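Side-chain contacts in prophenoloxidase b (PDB 3WKY), which is the inactive precursor of a type 3 copper phenoloxidase that, once activated, probably hydroxylates monophenols and oxidises o-diphenols: residues V403-R406 and Y407-Q411; N493-S496 and D497-M501; E433-I436 and D437-S441; E10-Q13 and L14-P18. All blocks are in the same frame, centred on the assembly; numbering follows the deposited sequence. Where two conformers were deposited one is given.

Contact 1 (V403-R406 and Y407-Q411)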
loop_
_atom_site.group_PDB
_atom_site.type_symbol
_atom_site.label_atom_id
_atom_site.label_comp_id
_atom_site.label_asym_id
_atom_site.label_seq_id
_atom_site.Cartn_x
_atom_site.Cartn_y
_atom_site.Cartn_z
ATOM N N VAL A 403 -22.324 4.413 18.555
ATOM C CA VAL A 403 -22.405 3.304 19.498
ATOM C C VAL A 403 -23.746 3.376 20.227
ATOM O O VAL A 403 -24.456 2.371 20.370
ATOM C CB VAL A 403 -21.283 3.348 20.543
ATOM C CG1 VAL A 403 -21.377 2.140 21.492
ATOM C CG2 VAL A 403 -19.894 3.369 19.854
ATOM N N PHE A 404 -24.083 4.567 20.695
ATOM C CA PHE A 404 -25.360 4.737 21.407
ATOM C C PHE A 404 -26.565 4.412 20.519
ATOM O O PHE A 404 -27.515 3.766 20.970
ATOM C CB PHE A 404 -25.464 6.150 21.989
ATOM C CG PHE A 404 -24.568 6.384 23.191
ATOM C CD1 PHE A 404 -24.586 5.509 24.269
ATOM C CD2 PHE A 404 -23.697 7.474 23.235
ATOM C CE1 PHE A 404 -23.767 5.719 25.385
ATOM C CE2 PHE A 404 -22.879 7.689 24.348
ATOM C CZ PHE A 404 -22.915 6.803 25.424
ATOM N N HIS A 405 -26.522 4.841 19.260
ATOM C CA HIS A 405 -27.621 4.573 18.314
ATOM C C HIS A 405 -27.675 3.077 18.006
ATOM O O HIS A 405 -28.757 2.506 17.848
ATOM C CB HIS A 405 -27.437 5.397 17.026
ATOM C CG HIS A 405 -28.484 5.149 15.984
ATOM N ND1 HIS A 405 -29.810 5.483 16.167
ATOM C CD2 HIS A 405 -28.401 4.612 14.742
ATOM C CE1 HIS A 405 -30.498 5.157 15.086
ATOM N NE2 HIS A 405 -29.665 4.635 14.204
ATOM N N ARG A 406 -26.510 2.432 17.929
ATOM C CA ARG A 406 -26.473 0.979 17.773
ATOM C C ARG A 406 -27.280 0.331 18.887
ATOM O O ARG A 406 -28.080 -0.584 18.647
ATOM C CB ARG A 406 -25.037 0.454 17.834
ATOM C CG ARG A 406 -24.909 -1.052 17.552
ATOM C CD ARG A 406 -23.487 -1.538 17.901
ATOM N NE ARG A 406 -23.256 -2.931 17.510
ATOM C CZ ARG A 406 -22.520 -3.301 16.462
ATOM N NH1 ARG A 406 -21.933 -2.389 15.687
ATOM N NH2 ARG A 406 -22.367 -4.591 16.190
ATOM N N TYR A 407 -27.073 0.809 20.110
ATOM C CA TYR A 407 -27.834 0.281 21.224
ATOM C C TYR A 407 -29.327 0.647 21.075
ATOM O O TYR A 407 -30.205 -0.219 21.234
ATOM C CB TYR A 407 -27.277 0.734 22.585
ATOM C CG TYR A 407 -28.335 0.481 23.637
ATOM C CD1 TYR A 407 -28.566 -0.806 24.114
ATOM C CD2 TYR A 407 -29.173 1.508 24.077
ATOM C CE1 TYR A 407 -29.600 -1.052 25.039
ATOM C CE2 TYR A 407 -30.188 1.267 24.990
ATOM C CZ TYR A 407 -30.396 -0.010 25.466
ATOM O OH TYR A 407 -31.418 -0.254 26.375
ATOM N N LYS A 408 -29.626 1.908 20.769
ATOM C CA LYS A 408 -31.045 2.295 20.650
ATOM C C LYS A 408 -31.797 1.422 19.652
ATOM O O LYS A 408 -32.948 1.052 19.883
ATOM C CB LYS A 408 -31.209 3.773 20.281
ATOM C CG LYS A 408 -30.804 4.756 21.387
ATOM C CD LYS A 408 -31.797 4.716 22.563
ATOM C CE LYS A 408 -31.497 5.840 23.572
ATOM N NZ LYS A 408 -32.551 5.887 24.657
ATOM N N LEU A 409 -31.146 1.081 18.542
ATOM C CA LEU A 409 -31.798 0.264 17.518
ATOM C C LEU A 409 -32.158 -1.150 17.994
ATOM O O LEU A 409 -33.025 -1.811 17.404
ATOM C CB LEU A 409 -30.944 0.208 16.243
ATOM C CG LEU A 409 -30.884 1.495 15.417
ATOM C CD1 LEU A 409 -30.026 1.291 14.166
ATOM C CD2 LEU A 409 -32.292 2.002 15.047
ATOM N N THR A 410 -31.514 -1.622 19.058
ATOM C CA THR A 410 -31.848 -2.950 19.581
ATOM C C THR A 410 -33.156 -2.933 20.375
ATOM O O THR A 410 -33.682 -3.984 20.726
ATOM C CB THR A 410 -30.762 -3.530 20.500
ATOM O OG1 THR A 410 -30.611 -2.695 21.658
ATOM C CG2 THR A 410 -29.417 -3.648 19.757
ATOM N N GLN A 411 -33.658 -1.744 20.669
ATOM C CA GLN A 411 -34.857 -1.632 21.506
ATOM C C GLN A 411 -36.121 -1.749 20.677
ATOM O O GLN A 411 -36.170 -1.291 19.527
ATOM C CB GLN A 411 -34.823 -0.318 22.292
ATOM C CG GLN A 411 -33.598 -0.256 23.218
ATOM C CD GLN A 411 -33.527 -1.459 24.131
ATOM O OE1 GLN A 411 -34.356 -1.604 25.029
ATOM N NE2 GLN A 411 -32.546 -2.348 23.898
#

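Contact 2 (N493-S496 and D497-M501). With NAG (2-acetamido-2-deoxy-beta-D-glucopyranose), chain E.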
loop_
_atom_site.group_PDB
_atom_site.type_symbol
_atom_site.label_atom_id
_atom_site.label_comp_id
_atom_site.label_asym_id
_atom_site.label_seq_id
_atom_site.Cartn_x
_atom_site.Cartn_y
_atom_site.Cartn_z
ATOM N N ASN A 493 -58.201 19.352 25.618
ATOM C CA ASN A 493 -58.446 18.327 26.613
ATOM C C ASN A 493 -59.900 17.913 26.451
ATOM O O ASN A 493 -60.802 18.665 26.826
ATOM C CB ASN A 493 -58.203 18.888 28.013
ATOM C CG ASN A 493 -58.560 17.909 29.115
ATOM O OD1 ASN A 493 -58.991 16.783 28.863
ATOM N ND2 ASN A 493 -58.368 18.338 30.358
ATOM N N PRO A 494 -60.129 16.728 25.868
ATOM C CA PRO A 494 -61.493 16.254 25.610
ATOM C C PRO A 494 -62.086 15.519 26.801
ATOM O O PRO A 494 -63.224 15.069 26.720
ATOM C CB PRO A 494 -61.301 15.279 24.450
ATOM C CG PRO A 494 -59.924 14.692 24.700
ATOM C CD PRO A 494 -59.108 15.850 25.255
ATOM N N THR A 495 -61.335 15.395 27.889
ATOM C CA THR A 495 -61.829 14.665 29.046
ATOM C C THR A 495 -62.651 15.578 29.969
ATOM O O THR A 495 -62.819 16.770 29.694
ATOM C CB THR A 495 -60.701 14.024 29.846
ATOM O OG1 THR A 495 -60.043 15.026 30.630
ATOM C CG2 THR A 495 -59.681 13.334 28.898
ATOM N N SER A 496 -63.132 15.015 31.075
ATOM C CA SER A 496 -64.004 15.756 31.984
ATOM C C SER A 496 -63.257 16.290 33.205
ATOM O O SER A 496 -63.856 16.891 34.096
ATOM C CB SER A 496 -65.183 14.887 32.427
ATOM O OG SER A 496 -64.746 13.809 33.235
ATOM N N ASP A 497 -61.946 16.078 33.253
ATOM C CA ASP A 497 -61.192 16.656 34.356
ATOM C C ASP A 497 -59.917 17.333 33.892
ATOM O O ASP A 497 -59.577 17.302 32.708
ATOM C CB ASP A 497 -60.906 15.628 35.453
ATOM C CG ASP A 497 -60.892 16.249 36.846
ATOM O OD1 ASP A 497 -60.704 17.483 36.961
ATOM O OD2 ASP A 497 -61.064 15.499 37.830
ATOM N N PHE A 498 -59.256 18.011 34.826
ATOM C CA PHE A 498 -58.018 18.709 34.525
ATOM C C PHE A 498 -56.950 17.667 34.228
ATOM O O PHE A 498 -56.934 16.598 34.844
ATOM C CB PHE A 498 -57.583 19.572 35.708
ATOM C CG PHE A 498 -58.295 20.887 35.788
ATOM C CD1 PHE A 498 -59.584 20.963 36.296
ATOM C CD2 PHE A 498 -57.680 22.051 35.349
ATOM C CE1 PHE A 498 -60.245 22.178 36.364
ATOM C CE2 PHE A 498 -58.338 23.270 35.416
ATOM C CZ PHE A 498 -59.626 23.331 35.924
ATOM N N LYS A 499 -56.061 17.975 33.290
ATOM C CA LYS A 499 -55.014 17.029 32.919
ATOM C C LYS A 499 -53.663 17.727 32.945
ATOM O O LYS A 499 -53.542 18.866 32.490
ATOM C CB LYS A 499 -55.270 16.463 31.521
ATOM C CG LYS A 499 -56.490 15.555 31.389
ATOM C CD LYS A 499 -56.282 14.236 32.111
ATOM C CE LYS A 499 -57.461 13.303 31.885
ATOM N NZ LYS A 499 -57.330 12.054 32.680
ATOM N N ARG A 500 -52.662 17.053 33.503
ATOM C CA ARG A 500 -51.292 17.546 33.464
ATOM C C ARG A 500 -50.639 16.984 32.210
ATOM O O ARG A 500 -50.905 15.843 31.821
ATOM C CB ARG A 500 -50.493 17.057 34.670
ATOM C CG ARG A 500 -50.998 17.506 36.027
ATOM C CD ARG A 500 -50.033 17.073 37.135
ATOM N NE ARG A 500 -49.616 15.677 37.003
ATOM C CZ ARG A 500 -50.384 14.635 37.315
ATOM N NH1 ARG A 500 -51.615 14.834 37.773
ATOM N NH2 ARG A 500 -49.931 13.395 37.168
ATOM N N MET A 501 -49.788 17.774 31.575
ATOM C CA MET A 501 -49.034 17.233 30.460
ATOM C C MET A 501 -47.628 17.801 30.386
ATOM O O MET A 501 -47.338 18.863 30.950
ATOM C CB MET A 501 -49.775 17.485 29.159
ATOM C CG MET A 501 -49.907 18.926 28.847
ATOM S SD MET A 501 -49.173 19.198 27.249
ATOM C CE MET A 501 -50.455 20.186 26.510
HETATM C C1 NAG E . -55.710 9.482 30.452
HETATM C C2 NAG E . -54.839 8.235 30.212
HETATM C C3 NAG E . -54.757 7.228 31.367
HETATM C C4 NAG E . -55.126 7.790 32.734
HETATM C C5 NAG E . -56.354 8.663 32.595
HETATM C C6 NAG E . -56.843 9.138 33.960
HETATM C C7 NAG E . -54.900 7.686 27.813
HETATM C C8 NAG E . -55.937 7.811 26.735
HETATM N N2 NAG E . -55.351 7.512 29.056
HETATM O O3 NAG E . -53.441 6.724 31.433
HETATM O O4 NAG E . -55.397 6.739 33.636
HETATM O O5 NAG E . -55.977 9.766 31.812
HETATM O O6 NAG E . -55.782 9.773 34.641
HETATM O O7 NAG E . -53.706 7.741 27.515
#

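Contact 3 (E433-I436 and D437-S441)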
loop_
_atom_site.group_PDB
_atom_site.type_symbol
_atom_site.label_atom_id
_atom_site.label_comp_id
_atom_site.label_asym_id
_atom_site.label_seq_id
_atom_site.Cartn_x
_atom_site.Cartn_y
_atom_site.Cartn_z
ATOM N N GLU A 433 -39.743 37.567 17.805
ATOM C CA GLU A 433 -40.059 38.810 18.498
ATOM C C GLU A 433 -39.476 40.007 17.747
ATOM O O GLU A 433 -38.632 39.847 16.862
ATOM C CB GLU A 433 -39.514 38.773 19.929
ATOM C CG GLU A 433 -40.545 39.091 21.017
ATOM C CD GLU A 433 -41.653 38.053 21.118
ATOM O OE1 GLU A 433 -41.602 37.198 22.029
ATOM O OE2 GLU A 433 -42.587 38.093 20.292
ATOM N N HIS A 434 -39.933 41.207 18.095
ATOM C CA HIS A 434 -39.397 42.433 17.509
ATOM C C HIS A 434 -37.915 42.568 17.820
ATOM O O HIS A 434 -37.504 42.412 18.969
ATOM C CB HIS A 434 -40.135 43.664 18.052
ATOM C CG HIS A 434 -39.451 44.961 17.741
ATOM N ND1 HIS A 434 -38.512 45.527 18.577
ATOM C CD2 HIS A 434 -39.565 45.797 16.682
ATOM C CE1 HIS A 434 -38.075 46.655 18.047
ATOM N NE2 HIS A 434 -38.700 46.845 16.898
ATOM N N TRP A 435 -37.111 42.858 16.803
ATOM C CA TRP A 435 -35.680 43.031 17.017
ATOM C C TRP A 435 -35.090 44.183 16.210
ATOM O O TRP A 435 -33.995 44.662 16.511
ATOM C CB TRP A 435 -34.912 41.723 16.760
ATOM C CG TRP A 435 -35.034 41.186 15.361
ATOM C CD1 TRP A 435 -35.966 40.301 14.899
ATOM C CD2 TRP A 435 -34.171 41.475 14.257
ATOM N NE1 TRP A 435 -35.738 40.030 13.570
ATOM C CE2 TRP A 435 -34.643 40.741 13.153
ATOM C CE3 TRP A 435 -33.041 42.287 14.095
ATOM C CZ2 TRP A 435 -34.032 40.800 11.900
ATOM C CZ3 TRP A 435 -32.441 42.348 12.854
ATOM C CH2 TRP A 435 -32.935 41.608 11.773
ATOM N N ILE A 436 -35.806 44.626 15.184
ATOM C CA ILE A 436 -35.366 45.792 14.426
ATOM C C ILE A 436 -36.567 46.634 13.986
ATOM O O ILE A 436 -37.570 46.099 13.507
ATOM C CB ILE A 436 -34.461 45.408 13.223
ATOM C CG1 ILE A 436 -33.803 46.656 12.631
ATOM C CG2 ILE A 436 -35.238 44.623 12.161
ATOM C CD1 ILE A 436 -32.900 46.379 11.438
ATOM N N ASP A 437 -36.476 47.946 14.186
ATOM C CA ASP A 437 -37.572 48.842 13.834
ATOM C C ASP A 437 -37.957 48.696 12.364
ATOM O O ASP A 437 -37.083 48.474 11.524
ATOM C CB ASP A 437 -37.192 50.296 14.134
ATOM C CG ASP A 437 -37.271 50.626 15.612
ATOM O OD1 ASP A 437 -38.105 50.014 16.311
ATOM O OD2 ASP A 437 -36.502 51.500 16.071
ATOM N N ASP A 438 -39.268 48.763 12.102
ATOM C CA ASP A 438 -39.828 48.735 10.747
ATOM C C ASP A 438 -39.776 47.368 10.068
ATOM O O ASP A 438 -39.938 47.253 8.849
ATOM C CB ASP A 438 -39.184 49.803 9.861
ATOM C CG ASP A 438 -39.491 51.205 10.333
ATOM O OD1 ASP A 438 -40.666 51.470 10.667
ATOM O OD2 ASP A 438 -38.558 52.036 10.380
ATOM N N TYR A 439 -39.565 46.323 10.855
ATOM C CA TYR A 439 -39.630 44.973 10.308
ATOM C C TYR A 439 -40.398 44.097 11.272
ATOM O O TYR A 439 -40.121 44.097 12.474
ATOM C CB TYR A 439 -38.236 44.386 10.053
ATOM C CG TYR A 439 -38.262 42.944 9.575
ATOM C CD1 TYR A 439 -38.691 42.625 8.294
ATOM C CD2 TYR A 439 -37.850 41.907 10.406
ATOM C CE1 TYR A 439 -38.721 41.307 7.852
ATOM C CE2 TYR A 439 -37.877 40.590 9.976
ATOM C CZ TYR A 439 -38.310 40.297 8.701
ATOM O OH TYR A 439 -38.330 38.993 8.268
ATOM N N VAL A 440 -41.381 43.371 10.749
ATOM C CA VAL A 440 -42.054 42.339 11.525
ATOM C C VAL A 440 -41.870 41.007 10.806
ATOM O O VAL A 440 -42.275 40.848 9.651
ATOM C CB VAL A 440 -43.558 42.632 11.720
ATOM C CG1 VAL A 440 -44.226 41.485 12.478
ATOM C CG2 VAL A 440 -43.753 43.952 12.469
ATOM N N SER A 441 -41.236 40.054 11.480
ATOM C CA SER A 441 -40.985 38.746 10.891
ATOM C C SER A 441 -42.280 38.006 10.587
ATOM O O SER A 441 -43.164 37.923 11.443
ATOM C CB SER A 441 -40.124 37.897 11.831
ATOM O OG SER A 441 -38.866 38.504 12.053
HETATM O O HOH W 1 -39.238 40.417 13.982
HETATM O O HOH W 2 -38.161 43.001 13.905
#

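Contact 4 (E10-Q13 and L14-P18)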
loop_
_atom_site.group_PDB
_atom_site.type_symbol
_atom_site.label_atom_id
_atom_site.label_comp_id
_atom_site.label_asym_id
_atom_site.label_seq_id
_atom_site.Cartn_x
_atom_site.Cartn_y
_atom_site.Cartn_z
ATOM N N GLU A 10 -16.614 36.934 48.012
ATOM C CA GLU A 10 -15.269 36.703 48.502
ATOM C C GLU A 10 -14.785 35.395 47.873
ATOM O O GLU A 10 -13.624 35.270 47.481
ATOM C CB GLU A 10 -15.263 36.561 50.025
ATOM C CG GLU A 10 -15.663 37.810 50.802
ATOM C CD GLU A 10 -15.111 37.806 52.220
ATOM O OE1 GLU A 10 -14.089 37.124 52.462
ATOM O OE2 GLU A 10 -15.691 38.483 53.093
ATOM N N LEU A 11 -15.696 34.424 47.791
ATOM C CA LEU A 11 -15.432 33.120 47.179
ATOM C C LEU A 11 -15.142 33.226 45.695
ATOM O O LEU A 11 -14.266 32.555 45.167
ATOM C CB LEU A 11 -16.646 32.216 47.347
ATOM C CG LEU A 11 -16.847 31.614 48.726
ATOM C CD1 LEU A 11 -18.249 31.024 48.834
ATOM C CD2 LEU A 11 -15.789 30.562 48.954
ATOM N N ARG A 12 -15.915 34.061 45.023
ATOM C CA ARG A 12 -15.776 34.283 43.589
ATOM C C ARG A 12 -14.404 34.850 43.251
ATOM O O ARG A 12 -13.876 34.638 42.157
ATOM C CB ARG A 12 -16.858 35.248 43.121
ATOM C CG ARG A 12 -17.022 35.338 41.619
ATOM C CD ARG A 12 -18.362 35.968 41.293
ATOM N NE ARG A 12 -19.328 35.718 42.362
ATOM C CZ ARG A 12 -20.632 35.957 42.270
ATOM N NH1 ARG A 12 -21.143 36.446 41.149
ATOM N NH2 ARG A 12 -21.429 35.701 43.301
ATOM N N GLN A 13 -13.824 35.577 44.199
ATOM C CA GLN A 13 -12.508 36.175 44.000
ATOM C C GLN A 13 -11.403 35.126 43.932
ATOM O O GLN A 13 -10.320 35.393 43.416
ATOM C CB GLN A 13 -12.210 37.179 45.113
ATOM C CG GLN A 13 -13.032 38.452 45.029
ATOM C CD GLN A 13 -12.740 39.405 46.172
ATOM O OE1 GLN A 13 -12.213 39.003 47.214
ATOM N NE2 GLN A 13 -13.080 40.673 45.983
ATOM N N LEU A 14 -11.673 33.934 44.456
ATOM C CA LEU A 14 -10.683 32.861 44.448
ATOM C C LEU A 14 -10.416 32.352 43.031
ATOM O O LEU A 14 -9.380 31.745 42.777
ATOM C CB LEU A 14 -11.147 31.706 45.326
ATOM C CG LEU A 14 -11.623 32.092 46.726
ATOM C CD1 LEU A 14 -12.407 30.950 47.353
ATOM C CD2 LEU A 14 -10.452 32.470 47.600
ATOM N N PHE A 15 -11.356 32.599 42.122
ATOM C CA PHE A 15 -11.224 32.176 40.727
ATOM C C PHE A 15 -10.283 33.099 39.964
ATOM O O PHE A 15 -9.793 32.747 38.888
ATOM C CB PHE A 15 -12.591 32.221 40.028
ATOM C CG PHE A 15 -13.572 31.163 40.487
ATOM C CD1 PHE A 15 -14.374 31.367 41.608
ATOM C CD2 PHE A 15 -13.736 29.985 39.759
ATOM C CE1 PHE A 15 -15.291 30.403 42.015
ATOM C CE2 PHE A 15 -14.655 29.014 40.158
ATOM C CZ PHE A 15 -15.434 29.221 41.290
ATOM N N TYR A 16 -10.040 34.290 40.513
ATOM C CA TYR A 16 -9.329 35.339 39.774
ATOM C C TYR A 16 -7.804 35.183 39.731
ATOM O O TYR A 16 -7.212 34.530 40.589
ATOM C CB TYR A 16 -9.700 36.722 40.314
ATOM C CG TYR A 16 -11.133 37.099 40.035
ATOM C CD1 TYR A 16 -11.900 36.357 39.145
ATOM C CD2 TYR A 16 -11.719 38.194 40.653
ATOM C CE1 TYR A 16 -13.215 36.689 38.881
ATOM C CE2 TYR A 16 -13.037 38.537 40.391
ATOM C CZ TYR A 16 -13.779 37.775 39.504
ATOM O OH TYR A 16 -15.089 38.100 39.234
ATOM N N LEU A 17 -7.199 35.790 38.707
ATOM C CA LEU A 17 -5.751 35.768 38.489
ATOM C C LEU A 17 -5.113 34.409 38.802
ATOM O O LEU A 17 -4.221 34.324 39.643
ATOM C CB LEU A 17 -5.081 36.871 39.324
ATOM C CG LEU A 17 -5.636 38.287 39.147
ATOM C CD1 LEU A 17 -4.859 39.284 40.013
ATOM C CD2 LEU A 17 -5.625 38.728 37.687
ATOM N N PRO A 18 -5.578 33.335 38.130
ATOM C CA PRO A 18 -5.155 31.985 38.521
ATOM C C PRO A 18 -3.674 31.686 38.272
ATOM O O PRO A 18 -3.156 30.728 38.850
ATOM C CB PRO A 18 -6.052 31.071 37.662
ATOM C CG PRO A 18 -6.447 31.910 36.492
ATOM C CD PRO A 18 -6.555 33.316 37.021
#

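Contact 1 (V403-R406 and Y407-Q411)
The backbone oxygen of Phe-404 takes a 2.8 Å hydrogen bond from Lys-408 N, lying in the carbonyl plane, while Lys-408 CG and Tyr-407 CB close in around the same oxygen. This is alpha-helical bonding in the C-terminal part of helix 391-409 of the copper-containing domain, the helix that also brings His-397 to the dicopper-dioxygen cluster. The matching bonds run from Tyr-407 N to Val-403 O and, over 2.9 Å, from Leu-409 N to His-405 O. One turn apart, Leu-409 lays its CG over one face of the His-405 ring, 3.8 Å from the centroid, in a CH-pi contact. With CG anti to the backbone N (chi1 178°), His-405 carries its ring along the helix toward Leu-409, whose CD1 is 3.4 Å from His-405 NE2 while CD2 sits nearer CE1. The polar ends reach other partners, with Arg-406 in a salt bridge to Asp-309, Tyr-407 OH on Asp-325 and Lys-408 NZ on Glu-637 and Asp-325. Tyr-407 O is gripped twice by Thr-410, through its N and through OG1 on a lone pair at 2.5 Å. Thr-410 OG1 in turn accepts from Gln-411 NE2 at 3.0 Å, nearly in the glutamine amide plane.

Contact 2 (N493-S496 and D497-M501)
The side-chain amide of Asn-493 is the flat group that carries the contact, held at both its N and O ends by polar partners and crossed by Lys-499; the Phe-498 ring has Asp-497 OD1 at its edge. Asn-493 ND2 gives a hydrogen bond to Asp-497 O at 2.8 Å, lying in the plane of that carbonyl, and serves Ile-538 O as well. Lys-499 passes the amide at about a right angle, its CG 3.5 Å from Asn-493 ND2. Thr-495 OG1 reaches Asn-493 OD1 on a lone pair at 2.7 Å, whereas Thr-495 N comes to the same OD1 from above the carbonyl plane at 2.9 Å. The backbone bond, made two residues on, defines an Asx turn; it starts the loop that joins strands 485-493 and 501-509 in the Ig-like domain. With several bonds at its two ends, the amide can hardly rotate. Thr-495 carries OG1 between its backbone N and carbonyl carbon (chi1 77°), which turns the hydroxyl inward across the loop, where it also accepts a weak bond from Asp-497 N. Lys-499 CE lies 3.3 Å from Thr-495 OG1. The lysine bends at chi2 and then runs straight past Thr-495, so that Lys-499 NZ donates to the ring oxygen O5 of the NAG sugar beside Asn-422, at 2.8 Å.

Contact 3 (E433-I436 and D437-S441)
From Ile-436 to Tyr-439 the backbone folds into a type II beta turn, closed by a weak 3.3 Å bond from Tyr-439 N to Ile-436 O, with Asp-438 taking the positive phi (73°) expected at its third position. The turn lies in the loop between strands 424-432 and 445-456 of the Ig-like domain. On one flank, in the conformer described, His-434 NE2 donates to Asp-437 OD1 at 3.3 Å. It is a slack His-carboxylate bond: the nitrogen stands above the carboxylate plane, and the two flat groups are turned 41° apart. The backbone N of Ile-436 lies over the centre of this same imidazole. On the other flank Ile-436 wedges its CG2 against Tyr-439 CB at 3.7 Å, and that methyl also sits over one face of the Trp-435 indole. Tyr-439 swings out anti to its own nitrogen (chi1 176°), which sets its CD2 4.2 Å from Trp-435 CZ2. Val-671 covers Ile-436 and Tyr-439, and Glu-432 accepts from both Trp-435 NE1 and Ser-441 OG. Water fills in between the two arms of the loop. One molecule links Glu-433 O to Ser-441 OG; a second accepts from Trp-435 N and donates to Tyr-439 O at 2.7 Å.

Contact 4 (E10-Q13 and L14-P18)
Three backbone hydrogen bonds follow in a row, the first from Leu-14 N to Leu-11 O at 3.0 Å. The next two run from Phe-15 N to Arg-12 O and from Tyr-16 N to Gln-13 O. Each spans three residues and each donor stands steeply above the plane of its carbonyl: consecutive bonds of the 3-10 kind, continuing past the weakly bonded helix 9-12. Apolar contact follows on one side, where Leu-11 CD2 meets Leu-14 CD1 at 3.8 Å. Leu-14 also folds back over the carbonyl, its CG 3.1 Å from Leu-11 O. The aromatic rings both gather round Arg-12 O, but in different ways. Phe-15 offers an edge, its CD1 3.4 Å from Arg-12 O, while its ring packs edge-to-face with Tyr-117. Tyr-16 lies flat instead, with Arg-12 O 3.9 Å above the centre of one face; a chi2 of -12° turns the ring face toward that oxygen. The aliphatic part of Arg-12 runs alongside the tyrosine, CG 4.1 Å from Tyr-16 OH. Leu-11 and Leu-14 press on helices 93-103 and 109-122, Phe-15 presses on the latter, and Tyr-16 touches Leu-25. What results is an amphipathic N-terminal helical turn docked by its leucines and phenylalanine onto the all-alpha domain of the hemocyanin family.

How the contacts relate
Along the chain the order is contact 4, contact 1, contact 3, contact 2, and none of them touches another. Contact 4 lies near the start of the chain against the all-alpha helices; contact 1, its centre about 44 Å away on the opposite side of the chain's centre, lies in the C-terminal part of helix 391-409 of the copper-containing domain. The other two belong to the Ig-like domain and occupy loops joining different pairs of strands, with about 37 Å between their centres. Contact 2 lies about 35 Å from contact 1 and, at about 51 Å, farthest from contact 4, centre to centre. Each is local, within nine consecutive residues. Between them they touch the all-alpha, copper-containing and Ig-like parts of the hemocyanin-type subunit.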